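Local coordinates for protein amine oxidase (Emericella nidulans, PDB 3PGB) that probably oxidises primary amines as a copper amine oxidase, using a copper ion and a topaquinone cofactor built from one of its own tyrosines, at residues A[383-388]-A[534-539]; A[530-535]-A[698-703]. All coordinates share one frame; numbering follows the deposited sequence.

Contact 1. Residues A[383-388]-A[534-539]; sequences QEALAH and HVLNFK. With CU (copper (II) ion), chain D.
L386 O is gripped from several directions. V535 N donates to L386 O at 3.1 Å, tilted 24° from the carbonyl plane. A water donates to L386 O at 3.0 Å, and the CA-H of H534 makes a weaker contact. The same water accepts from H534 ND1, which lies 2.8 Å from its oxygen. This helps fix the rotation of the imidazole, whose NE2 binds copper 2.1 Å away. H534 lies on the A385 side of the sheet, and its CG is anti to the carbonyl carbon (chi1 -70°). L386 N returns a nearly straight bond to V535 O at 2.6 Å, completing an antiparallel hydrogen-bonded pair. Farther along, N537 N donates to E384 O and Q383 N to N537 O. The methyl of A385 rests against L536 CD2 at 3.8 Å. On the other side, L386 and V535 pack through their CB atoms. Beyond them, CG of the bent Q383 chain lies 3.7 Å from K539 CB. The amide of Q383 is held by S658, and the extended K539 chain carries NZ to P656 O and E379. This antiparallel pairing belongs to the beta-sandwich catalytic domain of the copper amine oxidases, and it places a copper ligand on a buried strand. Strand 374-389 also pairs with strand 400-402, and A385 bonds to the backbone of D403, the predicted proton acceptor, just past its end. Strand 532-542 pairs on its far edge with strand 686-698.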
ATOM      1  N   GLN A 383     -10.308  11.176 -14.467  1.00 13.43           N
ATOM      2  CA  GLN A 383     -11.550  11.460 -15.170  1.00 13.66           C
ATOM      3  C   GLN A 383     -12.478  12.360 -14.365  1.00 13.79           C
ATOM      4  O   GLN A 383     -13.108  13.253 -14.928  1.00 13.90           O
ATOM      5  CB  GLN A 383     -12.249  10.154 -15.508  1.00 13.69           C
ATOM      6  CG  GLN A 383     -11.500   9.344 -16.532  1.00 13.89           C
ATOM      7  CD  GLN A 383     -11.509  10.018 -17.866  1.00 13.99           C
ATOM      8  OE1 GLN A 383     -12.554  10.123 -18.497  1.00 14.38           O
ATOM      9  NE2 GLN A 383     -10.355  10.518 -18.294  1.00 14.28           N
ATOM     10  N   GLU A 384     -12.558  12.114 -13.057  1.00 13.79           N
ATOM     11  CA  GLU A 384     -13.326  12.960 -12.148  1.00 13.87           C
ATOM     12  C   GLU A 384     -12.996  12.577 -10.700  1.00 13.59           C
ATOM     13  O   GLU A 384     -12.519  11.469 -10.438  1.00 13.11           O
ATOM     14  CB  GLU A 384     -14.830  12.791 -12.428  1.00 14.14           C
ATOM     15  CG  GLU A 384     -15.773  13.633 -11.584  1.00 14.59           C
ATOM     16  CD  GLU A 384     -15.612  15.112 -11.824  1.00 15.10           C
ATOM     17  OE1 GLU A 384     -14.644  15.705 -11.304  1.00 16.31           O
ATOM     18  OE2 GLU A 384     -16.470  15.690 -12.517  1.00 15.64           O
ATOM     19  N   ALA A 385     -13.239  13.500  -9.773  1.00 13.42           N
ATOM     20  CA  ALA A 385     -13.091  13.224  -8.341  1.00 13.46           C
ATOM     21  C   ALA A 385     -14.399  13.527  -7.632  1.00 13.48           C
ATOM     22  O   ALA A 385     -14.956  14.614  -7.792  1.00 13.52           O
ATOM     23  CB  ALA A 385     -11.969  14.062  -7.743  1.00 13.21           C
ATOM     24  N   LEU A 386     -14.883  12.569  -6.848  1.00 13.44           N
ATOM     25  CA  LEU A 386     -16.097  12.757  -6.071  1.00 13.34           C
ATOM     26  C   LEU A 386     -15.745  12.957  -4.602  1.00 13.64           C
ATOM     27  O   LEU A 386     -14.879  12.262  -4.069  1.00 13.54           O
ATOM     28  CB  LEU A 386     -17.035  11.557  -6.246  1.00 13.19           C
ATOM     29  CG  LEU A 386     -18.282  11.469  -5.362  1.00 12.26           C
ATOM     30  CD1 LEU A 386     -19.065  12.762  -5.389  1.00 12.64           C
ATOM     31  CD2 LEU A 386     -19.150  10.312  -5.797  1.00 11.35           C
ATOM     32  N   ALA A 387     -16.406  13.928  -3.969  1.00 13.83           N
ATOM     33  CA  ALA A 387     -16.362  14.102  -2.522  1.00 13.99           C
ATOM     34  C   ALA A 387     -17.797  14.106  -2.007  1.00 14.20           C
ATOM     35  O   ALA A 387     -18.447  15.159  -1.938  1.00 14.12           O
ATOM     36  CB  ALA A 387     -15.663  15.396  -2.159  1.00 14.10           C
ATOM     37  N   HIS A 388     -18.285  12.917  -1.660  1.00 14.32           N
ATOM     38  CA  HIS A 388     -19.675  12.722  -1.253  1.00 14.28           C
ATOM     39  C   HIS A 388     -19.770  12.716   0.265  1.00 14.18           C
ATOM     40  O   HIS A 388     -19.214  11.842   0.915  1.00 14.31           O
ATOM     41  CB  HIS A 388     -20.194  11.400  -1.811  1.00 14.22           C
ATOM     42  CG  HIS A 388     -21.685  11.308  -1.865  1.00 14.69           C
ATOM     43  ND1 HIS A 388     -22.480  11.422  -0.744  1.00 14.29           N
ATOM     44  CD2 HIS A 388     -22.526  11.100  -2.905  1.00 15.11           C
ATOM     45  CE1 HIS A 388     -23.747  11.296  -1.094  1.00 15.11           C
ATOM     46  NE2 HIS A 388     -23.802  11.099  -2.399  1.00 16.01           N
ATOM     47  N   HIS A 534     -14.138   9.723  -0.762  1.00 14.88           N
ATOM     48  CA  HIS A 534     -13.368  10.164  -1.903  1.00 14.86           C
ATOM     49  C   HIS A 534     -13.453   9.050  -2.923  1.00 14.87           C
ATOM     50  O   HIS A 534     -13.136   7.896  -2.608  1.00 15.24           O
ATOM     51  CB  HIS A 534     -11.900  10.365  -1.544  1.00 14.97           C
ATOM     52  CG  HIS A 534     -11.640  11.530  -0.647  1.00 14.85           C
ATOM     53  ND1 HIS A 534     -11.544  12.821  -1.113  1.00 14.72           N
ATOM     54  CD2 HIS A 534     -11.414  11.591   0.685  1.00 14.72           C
ATOM     55  CE1 HIS A 534     -11.288  13.631  -0.104  1.00 15.23           C
ATOM     56  NE2 HIS A 534     -11.202  12.910   0.999  1.00 14.76           N
ATOM     57  N   VAL A 535     -13.892   9.374  -4.133  1.00 14.34           N
ATOM     58  CA  VAL A 535     -13.832   8.417  -5.227  1.00 14.08           C
ATOM     59  C   VAL A 535     -13.291   9.164  -6.426  1.00 13.80           C
ATOM     60  O   VAL A 535     -13.859  10.176  -6.830  1.00 13.40           O
ATOM     61  CB  VAL A 535     -15.211   7.792  -5.556  1.00 14.08           C
ATOM     62  CG1 VAL A 535     -15.047   6.676  -6.568  1.00 13.51           C
ATOM     63  CG2 VAL A 535     -15.888   7.264  -4.303  1.00 13.57           C
ATOM     64  N   LEU A 536     -12.175   8.678  -6.962  1.00 13.60           N
ATOM     65  CA  LEU A 536     -11.526   9.311  -8.102  1.00 13.62           C
ATOM     66  C   LEU A 536     -11.431   8.306  -9.233  1.00 13.76           C
ATOM     67  O   LEU A 536     -10.832   7.250  -9.068  1.00 13.80           O
ATOM     68  CB  LEU A 536     -10.135   9.817  -7.716  1.00 13.55           C
ATOM     69  CG  LEU A 536     -10.111  10.897  -6.624  1.00 12.75           C
ATOM     70  CD1 LEU A 536      -9.959  10.279  -5.248  1.00 12.18           C
ATOM     71  CD2 LEU A 536      -8.990  11.895  -6.878  1.00 12.76           C
ATOM     72  N   ASN A 537     -12.032   8.636 -10.375  1.00 14.20           N
ATOM     73  CA  ASN A 537     -12.129   7.707 -11.513  1.00 14.25           C
ATOM     74  C   ASN A 537     -10.984   7.909 -12.481  1.00 14.11           C
ATOM     75  O   ASN A 537     -10.666   9.039 -12.830  1.00 14.17           O
ATOM     76  CB  ASN A 537     -13.457   7.883 -12.262  1.00 14.10           C
ATOM     77  CG  ASN A 537     -13.753   6.726 -13.216  1.00 14.68           C
ATOM     78  OD1 ASN A 537     -13.791   6.898 -14.443  1.00 14.42           O
ATOM     79  ND2 ASN A 537     -13.955   5.541 -12.655  1.00 14.79           N
ATOM     80  N   PHE A 538     -10.388   6.806 -12.924  1.00 14.24           N
ATOM     81  CA  PHE A 538      -9.277   6.840 -13.868  1.00 14.28           C
ATOM     82  C   PHE A 538      -9.598   6.007 -15.097  1.00 14.55           C
ATOM     83  O   PHE A 538     -10.114   4.896 -14.974  1.00 14.85           O
ATOM     84  CB  PHE A 538      -8.009   6.300 -13.209  1.00 14.18           C
ATOM     85  CG  PHE A 538      -7.364   7.260 -12.249  1.00 13.49           C
ATOM     86  CD1 PHE A 538      -7.773   7.321 -10.930  1.00 13.83           C
ATOM     87  CD2 PHE A 538      -6.338   8.087 -12.664  1.00 13.50           C
ATOM     88  CE1 PHE A 538      -7.173   8.201 -10.041  1.00 14.19           C
ATOM     89  CE2 PHE A 538      -5.734   8.970 -11.783  1.00 13.55           C
ATOM     90  CZ  PHE A 538      -6.150   9.029 -10.475  1.00 13.82           C
ATOM     91  N   LYS A 539      -9.286   6.542 -16.278  1.00 14.79           N
ATOM     92  CA  LYS A 539      -9.440   5.804 -17.532  1.00 14.82           C
ATOM     93  C   LYS A 539      -8.132   5.094 -17.882  1.00 14.90           C
ATOM     94  O   LYS A 539      -7.088   5.735 -18.006  1.00 14.66           O
ATOM     95  CB  LYS A 539      -9.837   6.754 -18.655  1.00 14.96           C
ATOM     96  CG  LYS A 539     -10.154   6.068 -19.983  1.00 15.48           C
ATOM     97  CD  LYS A 539     -10.434   7.091 -21.062  1.00 16.09           C
ATOM     98  CE  LYS A 539     -10.816   6.442 -22.371  1.00 16.25           C
ATOM     99  NZ  LYS A 539     -11.096   7.459 -23.435  1.00 16.20           N
TER
HETATM  100 CU    CU D 901     -11.121  13.270   3.054  1.00 23.17          CU
HETATM  101  O   HOH W   1     -11.970  12.832  -3.845  1.00 14.53           O
HETATM  102  O   HOH W   2     -10.295  15.607   3.159  1.00 17.59           O

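Contact 2. Residues A[530-535]-A[698-703]. With CU (copper (II) ion), chain D.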
ATOM      1  N   SER A 530     -17.068  15.096  10.602  1.00 14.64           N
ATOM      2  CA  SER A 530     -18.006  14.787   9.518  1.00 14.38           C
ATOM      3  C   SER A 530     -17.636  13.442   8.893  1.00 14.68           C
ATOM      4  O   SER A 530     -16.953  12.627   9.525  1.00 14.82           O
ATOM      5  CB  SER A 530     -18.040  15.916   8.471  1.00 14.63           C
ATOM      6  OG  SER A 530     -19.253  15.938   7.732  1.00 13.69           O
ATOM      7  N   MET A 531     -18.112  13.192   7.673  1.00 14.64           N
ATOM      8  CA  MET A 531     -17.744  11.988   6.940  1.00 14.64           C
ATOM      9  C   MET A 531     -17.912  12.209   5.451  1.00 14.50           C
ATOM     10  O   MET A 531     -18.784  12.962   5.033  1.00 14.47           O
ATOM     11  CB  MET A 531     -18.584  10.789   7.396  1.00 14.87           C
ATOM     12  CG  MET A 531     -20.086  10.938   7.217  1.00 15.40           C
ATOM     13  SD  MET A 531     -21.017   9.554   7.911  1.00 16.99           S
ATOM     14  CE  MET A 531     -20.385   8.189   6.924  1.00 16.53           C
ATOM     15  N   HIS A 532     -17.064  11.568   4.655  1.00 14.46           N
ATOM     16  CA  HIS A 532     -17.176  11.658   3.204  1.00 14.69           C
ATOM     17  C   HIS A 532     -16.423  10.535   2.505  1.00 14.85           C
ATOM     18  O   HIS A 532     -15.456   9.994   3.045  1.00 15.04           O
ATOM     19  CB  HIS A 532     -16.678  13.021   2.697  1.00 14.67           C
ATOM     20  CG  HIS A 532     -15.278  13.351   3.115  1.00 14.82           C
ATOM     21  ND1 HIS A 532     -14.985  13.983   4.303  1.00 14.13           N
ATOM     22  CD2 HIS A 532     -14.089  13.128   2.505  1.00 15.48           C
ATOM     23  CE1 HIS A 532     -13.676  14.129   4.408  1.00 15.49           C
ATOM     24  NE2 HIS A 532     -13.108  13.623   3.329  1.00 15.09           N
ATOM     25  N   ASP A 533     -16.890  10.180   1.310  1.00 14.91           N
ATOM     26  CA  ASP A 533     -16.178   9.243   0.450  1.00 14.97           C
ATOM     27  C   ASP A 533     -15.428  10.013  -0.632  1.00 15.06           C
ATOM     28  O   ASP A 533     -16.002  10.868  -1.318  1.00 15.02           O
ATOM     29  CB  ASP A 533     -17.142   8.254  -0.211  1.00 14.97           C
ATOM     30  CG  ASP A 533     -17.513   7.081   0.690  1.00 15.63           C
ATOM     31  OD1 ASP A 533     -17.034   6.999   1.848  1.00 15.06           O
ATOM     32  OD2 ASP A 533     -18.299   6.227   0.221  1.00 16.01           O
ATOM     33  N   HIS A 534     -14.138   9.723  -0.762  1.00 14.88           N
ATOM     34  CA  HIS A 534     -13.368  10.164  -1.903  1.00 14.86           C
ATOM     35  C   HIS A 534     -13.453   9.050  -2.923  1.00 14.87           C
ATOM     36  O   HIS A 534     -13.136   7.896  -2.608  1.00 15.24           O
ATOM     37  CB  HIS A 534     -11.900  10.365  -1.544  1.00 14.97           C
ATOM     38  CG  HIS A 534     -11.640  11.530  -0.647  1.00 14.85           C
ATOM     39  ND1 HIS A 534     -11.544  12.821  -1.113  1.00 14.72           N
ATOM     40  CD2 HIS A 534     -11.414  11.591   0.685  1.00 14.72           C
ATOM     41  CE1 HIS A 534     -11.288  13.631  -0.104  1.00 15.23           C
ATOM     42  NE2 HIS A 534     -11.202  12.910   0.999  1.00 14.76           N
ATOM     43  N   VAL A 535     -13.892   9.374  -4.133  1.00 14.34           N
ATOM     44  CA  VAL A 535     -13.832   8.417  -5.227  1.00 14.08           C
ATOM     45  C   VAL A 535     -13.291   9.164  -6.426  1.00 13.80           C
ATOM     46  O   VAL A 535     -13.859  10.176  -6.830  1.00 13.40           O
ATOM     47  CB  VAL A 535     -15.211   7.792  -5.556  1.00 14.08           C
ATOM     48  CG1 VAL A 535     -15.047   6.676  -6.568  1.00 13.51           C
ATOM     49  CG2 VAL A 535     -15.888   7.264  -4.303  1.00 13.57           C
ATOM     50  N   HIS A 698     -13.555   8.397   4.506  1.00 16.36           N
ATOM     51  CA  HIS A 698     -12.867   9.323   5.393  1.00 16.08           C
ATOM     52  C   HIS A 698     -13.822   9.875   6.441  1.00 15.82           C
ATOM     53  O   HIS A 698     -14.698  10.689   6.131  1.00 15.85           O
ATOM     54  CB  HIS A 698     -12.233  10.449   4.575  1.00 16.18           C
ATOM     55  CG  HIS A 698     -11.243  11.276   5.339  1.00 16.83           C
ATOM     56  ND1 HIS A 698     -10.746  12.467   4.858  1.00 17.01           N
ATOM     57  CD2 HIS A 698     -10.669  11.092   6.551  1.00 17.42           C
ATOM     58  CE1 HIS A 698      -9.903  12.977   5.737  1.00 17.06           C
ATOM     59  NE2 HIS A 698      -9.837  12.162   6.773  1.00 17.22           N
ATOM     60  N   VAL A 699     -13.655   9.399   7.674  1.00 15.41           N
ATOM     61  CA  VAL A 699     -14.348   9.933   8.834  1.00 14.94           C
ATOM     62  C   VAL A 699     -13.307  10.664   9.680  1.00 14.43           C
ATOM     63  O   VAL A 699     -12.703  10.068  10.566  1.00 14.42           O
ATOM     64  CB  VAL A 699     -15.018   8.812   9.660  1.00 15.08           C
ATOM     65  CG1 VAL A 699     -15.843   9.412  10.798  1.00 15.11           C
ATOM     66  CG2 VAL A 699     -15.891   7.945   8.763  1.00 14.83           C
ATOM     67  N   PRO A 700     -13.084  11.963   9.400  1.00 13.85           N
ATOM     68  CA  PRO A 700     -11.989  12.671  10.047  1.00 13.31           C
ATOM     69  C   PRO A 700     -12.049  12.666  11.569  1.00 13.03           C
ATOM     70  O   PRO A 700     -13.118  12.913  12.148  1.00 12.60           O
ATOM     71  CB  PRO A 700     -12.142  14.100   9.520  1.00 13.06           C
ATOM     72  CG  PRO A 700     -12.834  13.947   8.252  1.00 13.29           C
ATOM     73  CD  PRO A 700     -13.823  12.866   8.503  1.00 13.77           C
ATOM     74  N   HIS A 701     -10.896  12.392  12.188  1.00 12.59           N
ATOM     75  CA  HIS A 701     -10.734  12.451  13.635  1.00 12.43           C
ATOM     76  C   HIS A 701      -9.861  13.651  14.023  1.00 12.57           C
ATOM     77  O   HIS A 701      -9.545  14.494  13.179  1.00 12.23           O
ATOM     78  CB  HIS A 701     -10.172  11.117  14.168  1.00 12.41           C
ATOM     79  CG  HIS A 701      -8.707  10.906  13.914  1.00 11.88           C
ATOM     80  ND1 HIS A 701      -7.778  10.856  14.931  1.00 11.01           N
ATOM     81  CD2 HIS A 701      -8.019  10.692  12.768  1.00 11.32           C
ATOM     82  CE1 HIS A 701      -6.578  10.641  14.424  1.00 10.08           C
ATOM     83  NE2 HIS A 701      -6.696  10.540  13.112  1.00 11.64           N
ATOM     84  N   THR A 702      -9.471  13.721  15.296  1.00 12.61           N
ATOM     85  CA  THR A 702      -8.716  14.858  15.816  1.00 12.70           C
ATOM     86  C   THR A 702      -7.361  15.032  15.129  1.00 12.93           C
ATOM     87  O   THR A 702      -6.843  16.144  15.042  1.00 13.02           O
ATOM     88  CB  THR A 702      -8.490  14.733  17.340  1.00 12.91           C
ATOM     89  OG1 THR A 702      -7.881  13.463  17.635  1.00 12.77           O
ATOM     90  CG2 THR A 702      -9.809  14.870  18.094  1.00 12.05           C
ATOM     91  N   GLY A 703      -6.796  13.932  14.643  1.00 12.92           N
ATOM     92  CA  GLY A 703      -5.543  13.962  13.897  1.00 13.07           C
ATOM     93  C   GLY A 703      -5.659  14.544  12.497  1.00 13.27           C
ATOM     94  O   GLY A 703      -4.660  14.694  11.797  1.00 13.33           O
TER
HETATM   95 CU    CU D 901     -11.121  13.270   3.054  1.00 23.17          CU
HETATM   96  O   HOH W   3     -15.815  12.936  12.189  1.00 13.61           O
HETATM   97  O   HOH W   2     -10.295  15.607   3.159  1.00 17.59           O
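H532 and H698 meet at the copper ion, each giving one ring nitrogen. H532 NE2 and H698 ND1 are both 2.0 Å from the metal. H534 adds its NE2 from the same strand as H532, and a water sits farther off, 2.5 Å from the copper. The ring nitrogens lie close together because they share the metal, not because they bond to each other. The H532 and H698 side chains run side by side and point the same way, yet their rings are turned by 73°. CB of H698 lies over one face of the H532 ring in a CH-pi contact, 3.9 Å from the centroid. The H534 ring meets H698 rim to rim. H698 reaches the copper with CG anti to the backbone N (chi1 -167°), H532 with CG between N and the carbonyl carbon (chi1 56°). A His-X-His pair on one strand with a third histidine from far along the chain is the copper site of the copper amine oxidases. The topaquinone of this family is formed at Y484. Behind the rings, H532 and H698 form an antiparallel hydrogen-bonded pair: H532 N to H698 O and H698 N to H532 O are both 2.9 Å. D704 accepts from H698 NE2 and so orients that ring. P700 CG lies above the H698 ring near its rim, and P700 CD is 3.3 Å from S530 O. M531 CB touches V699 CG2. Farther out, the second subunit packs against these residues: its V556 meets M531 and its L576 meets V699. T702 OG1 hydrogen-bonds to L725 O of that neighbouring subunit.

How the contacts relate
From the N terminus, the chain first runs through 383-388 in strand 374-389. After 145 residues it returns as 534-539, and contact 1 closes that loop. Contact 2 begins on the same strand, 532-542, and closes a second loop of 162 residues when the chain comes back at 698-703. The two loops follow one another; they neither nest nor cross, and the two contacts share H534 and V535. Strand 532-542 thus lies between strands 374-389 and 686-698. The contacts also touch directly, where H388 O probably accepts from D533 N at 2.9 Å. Both reach the copper ion and its water.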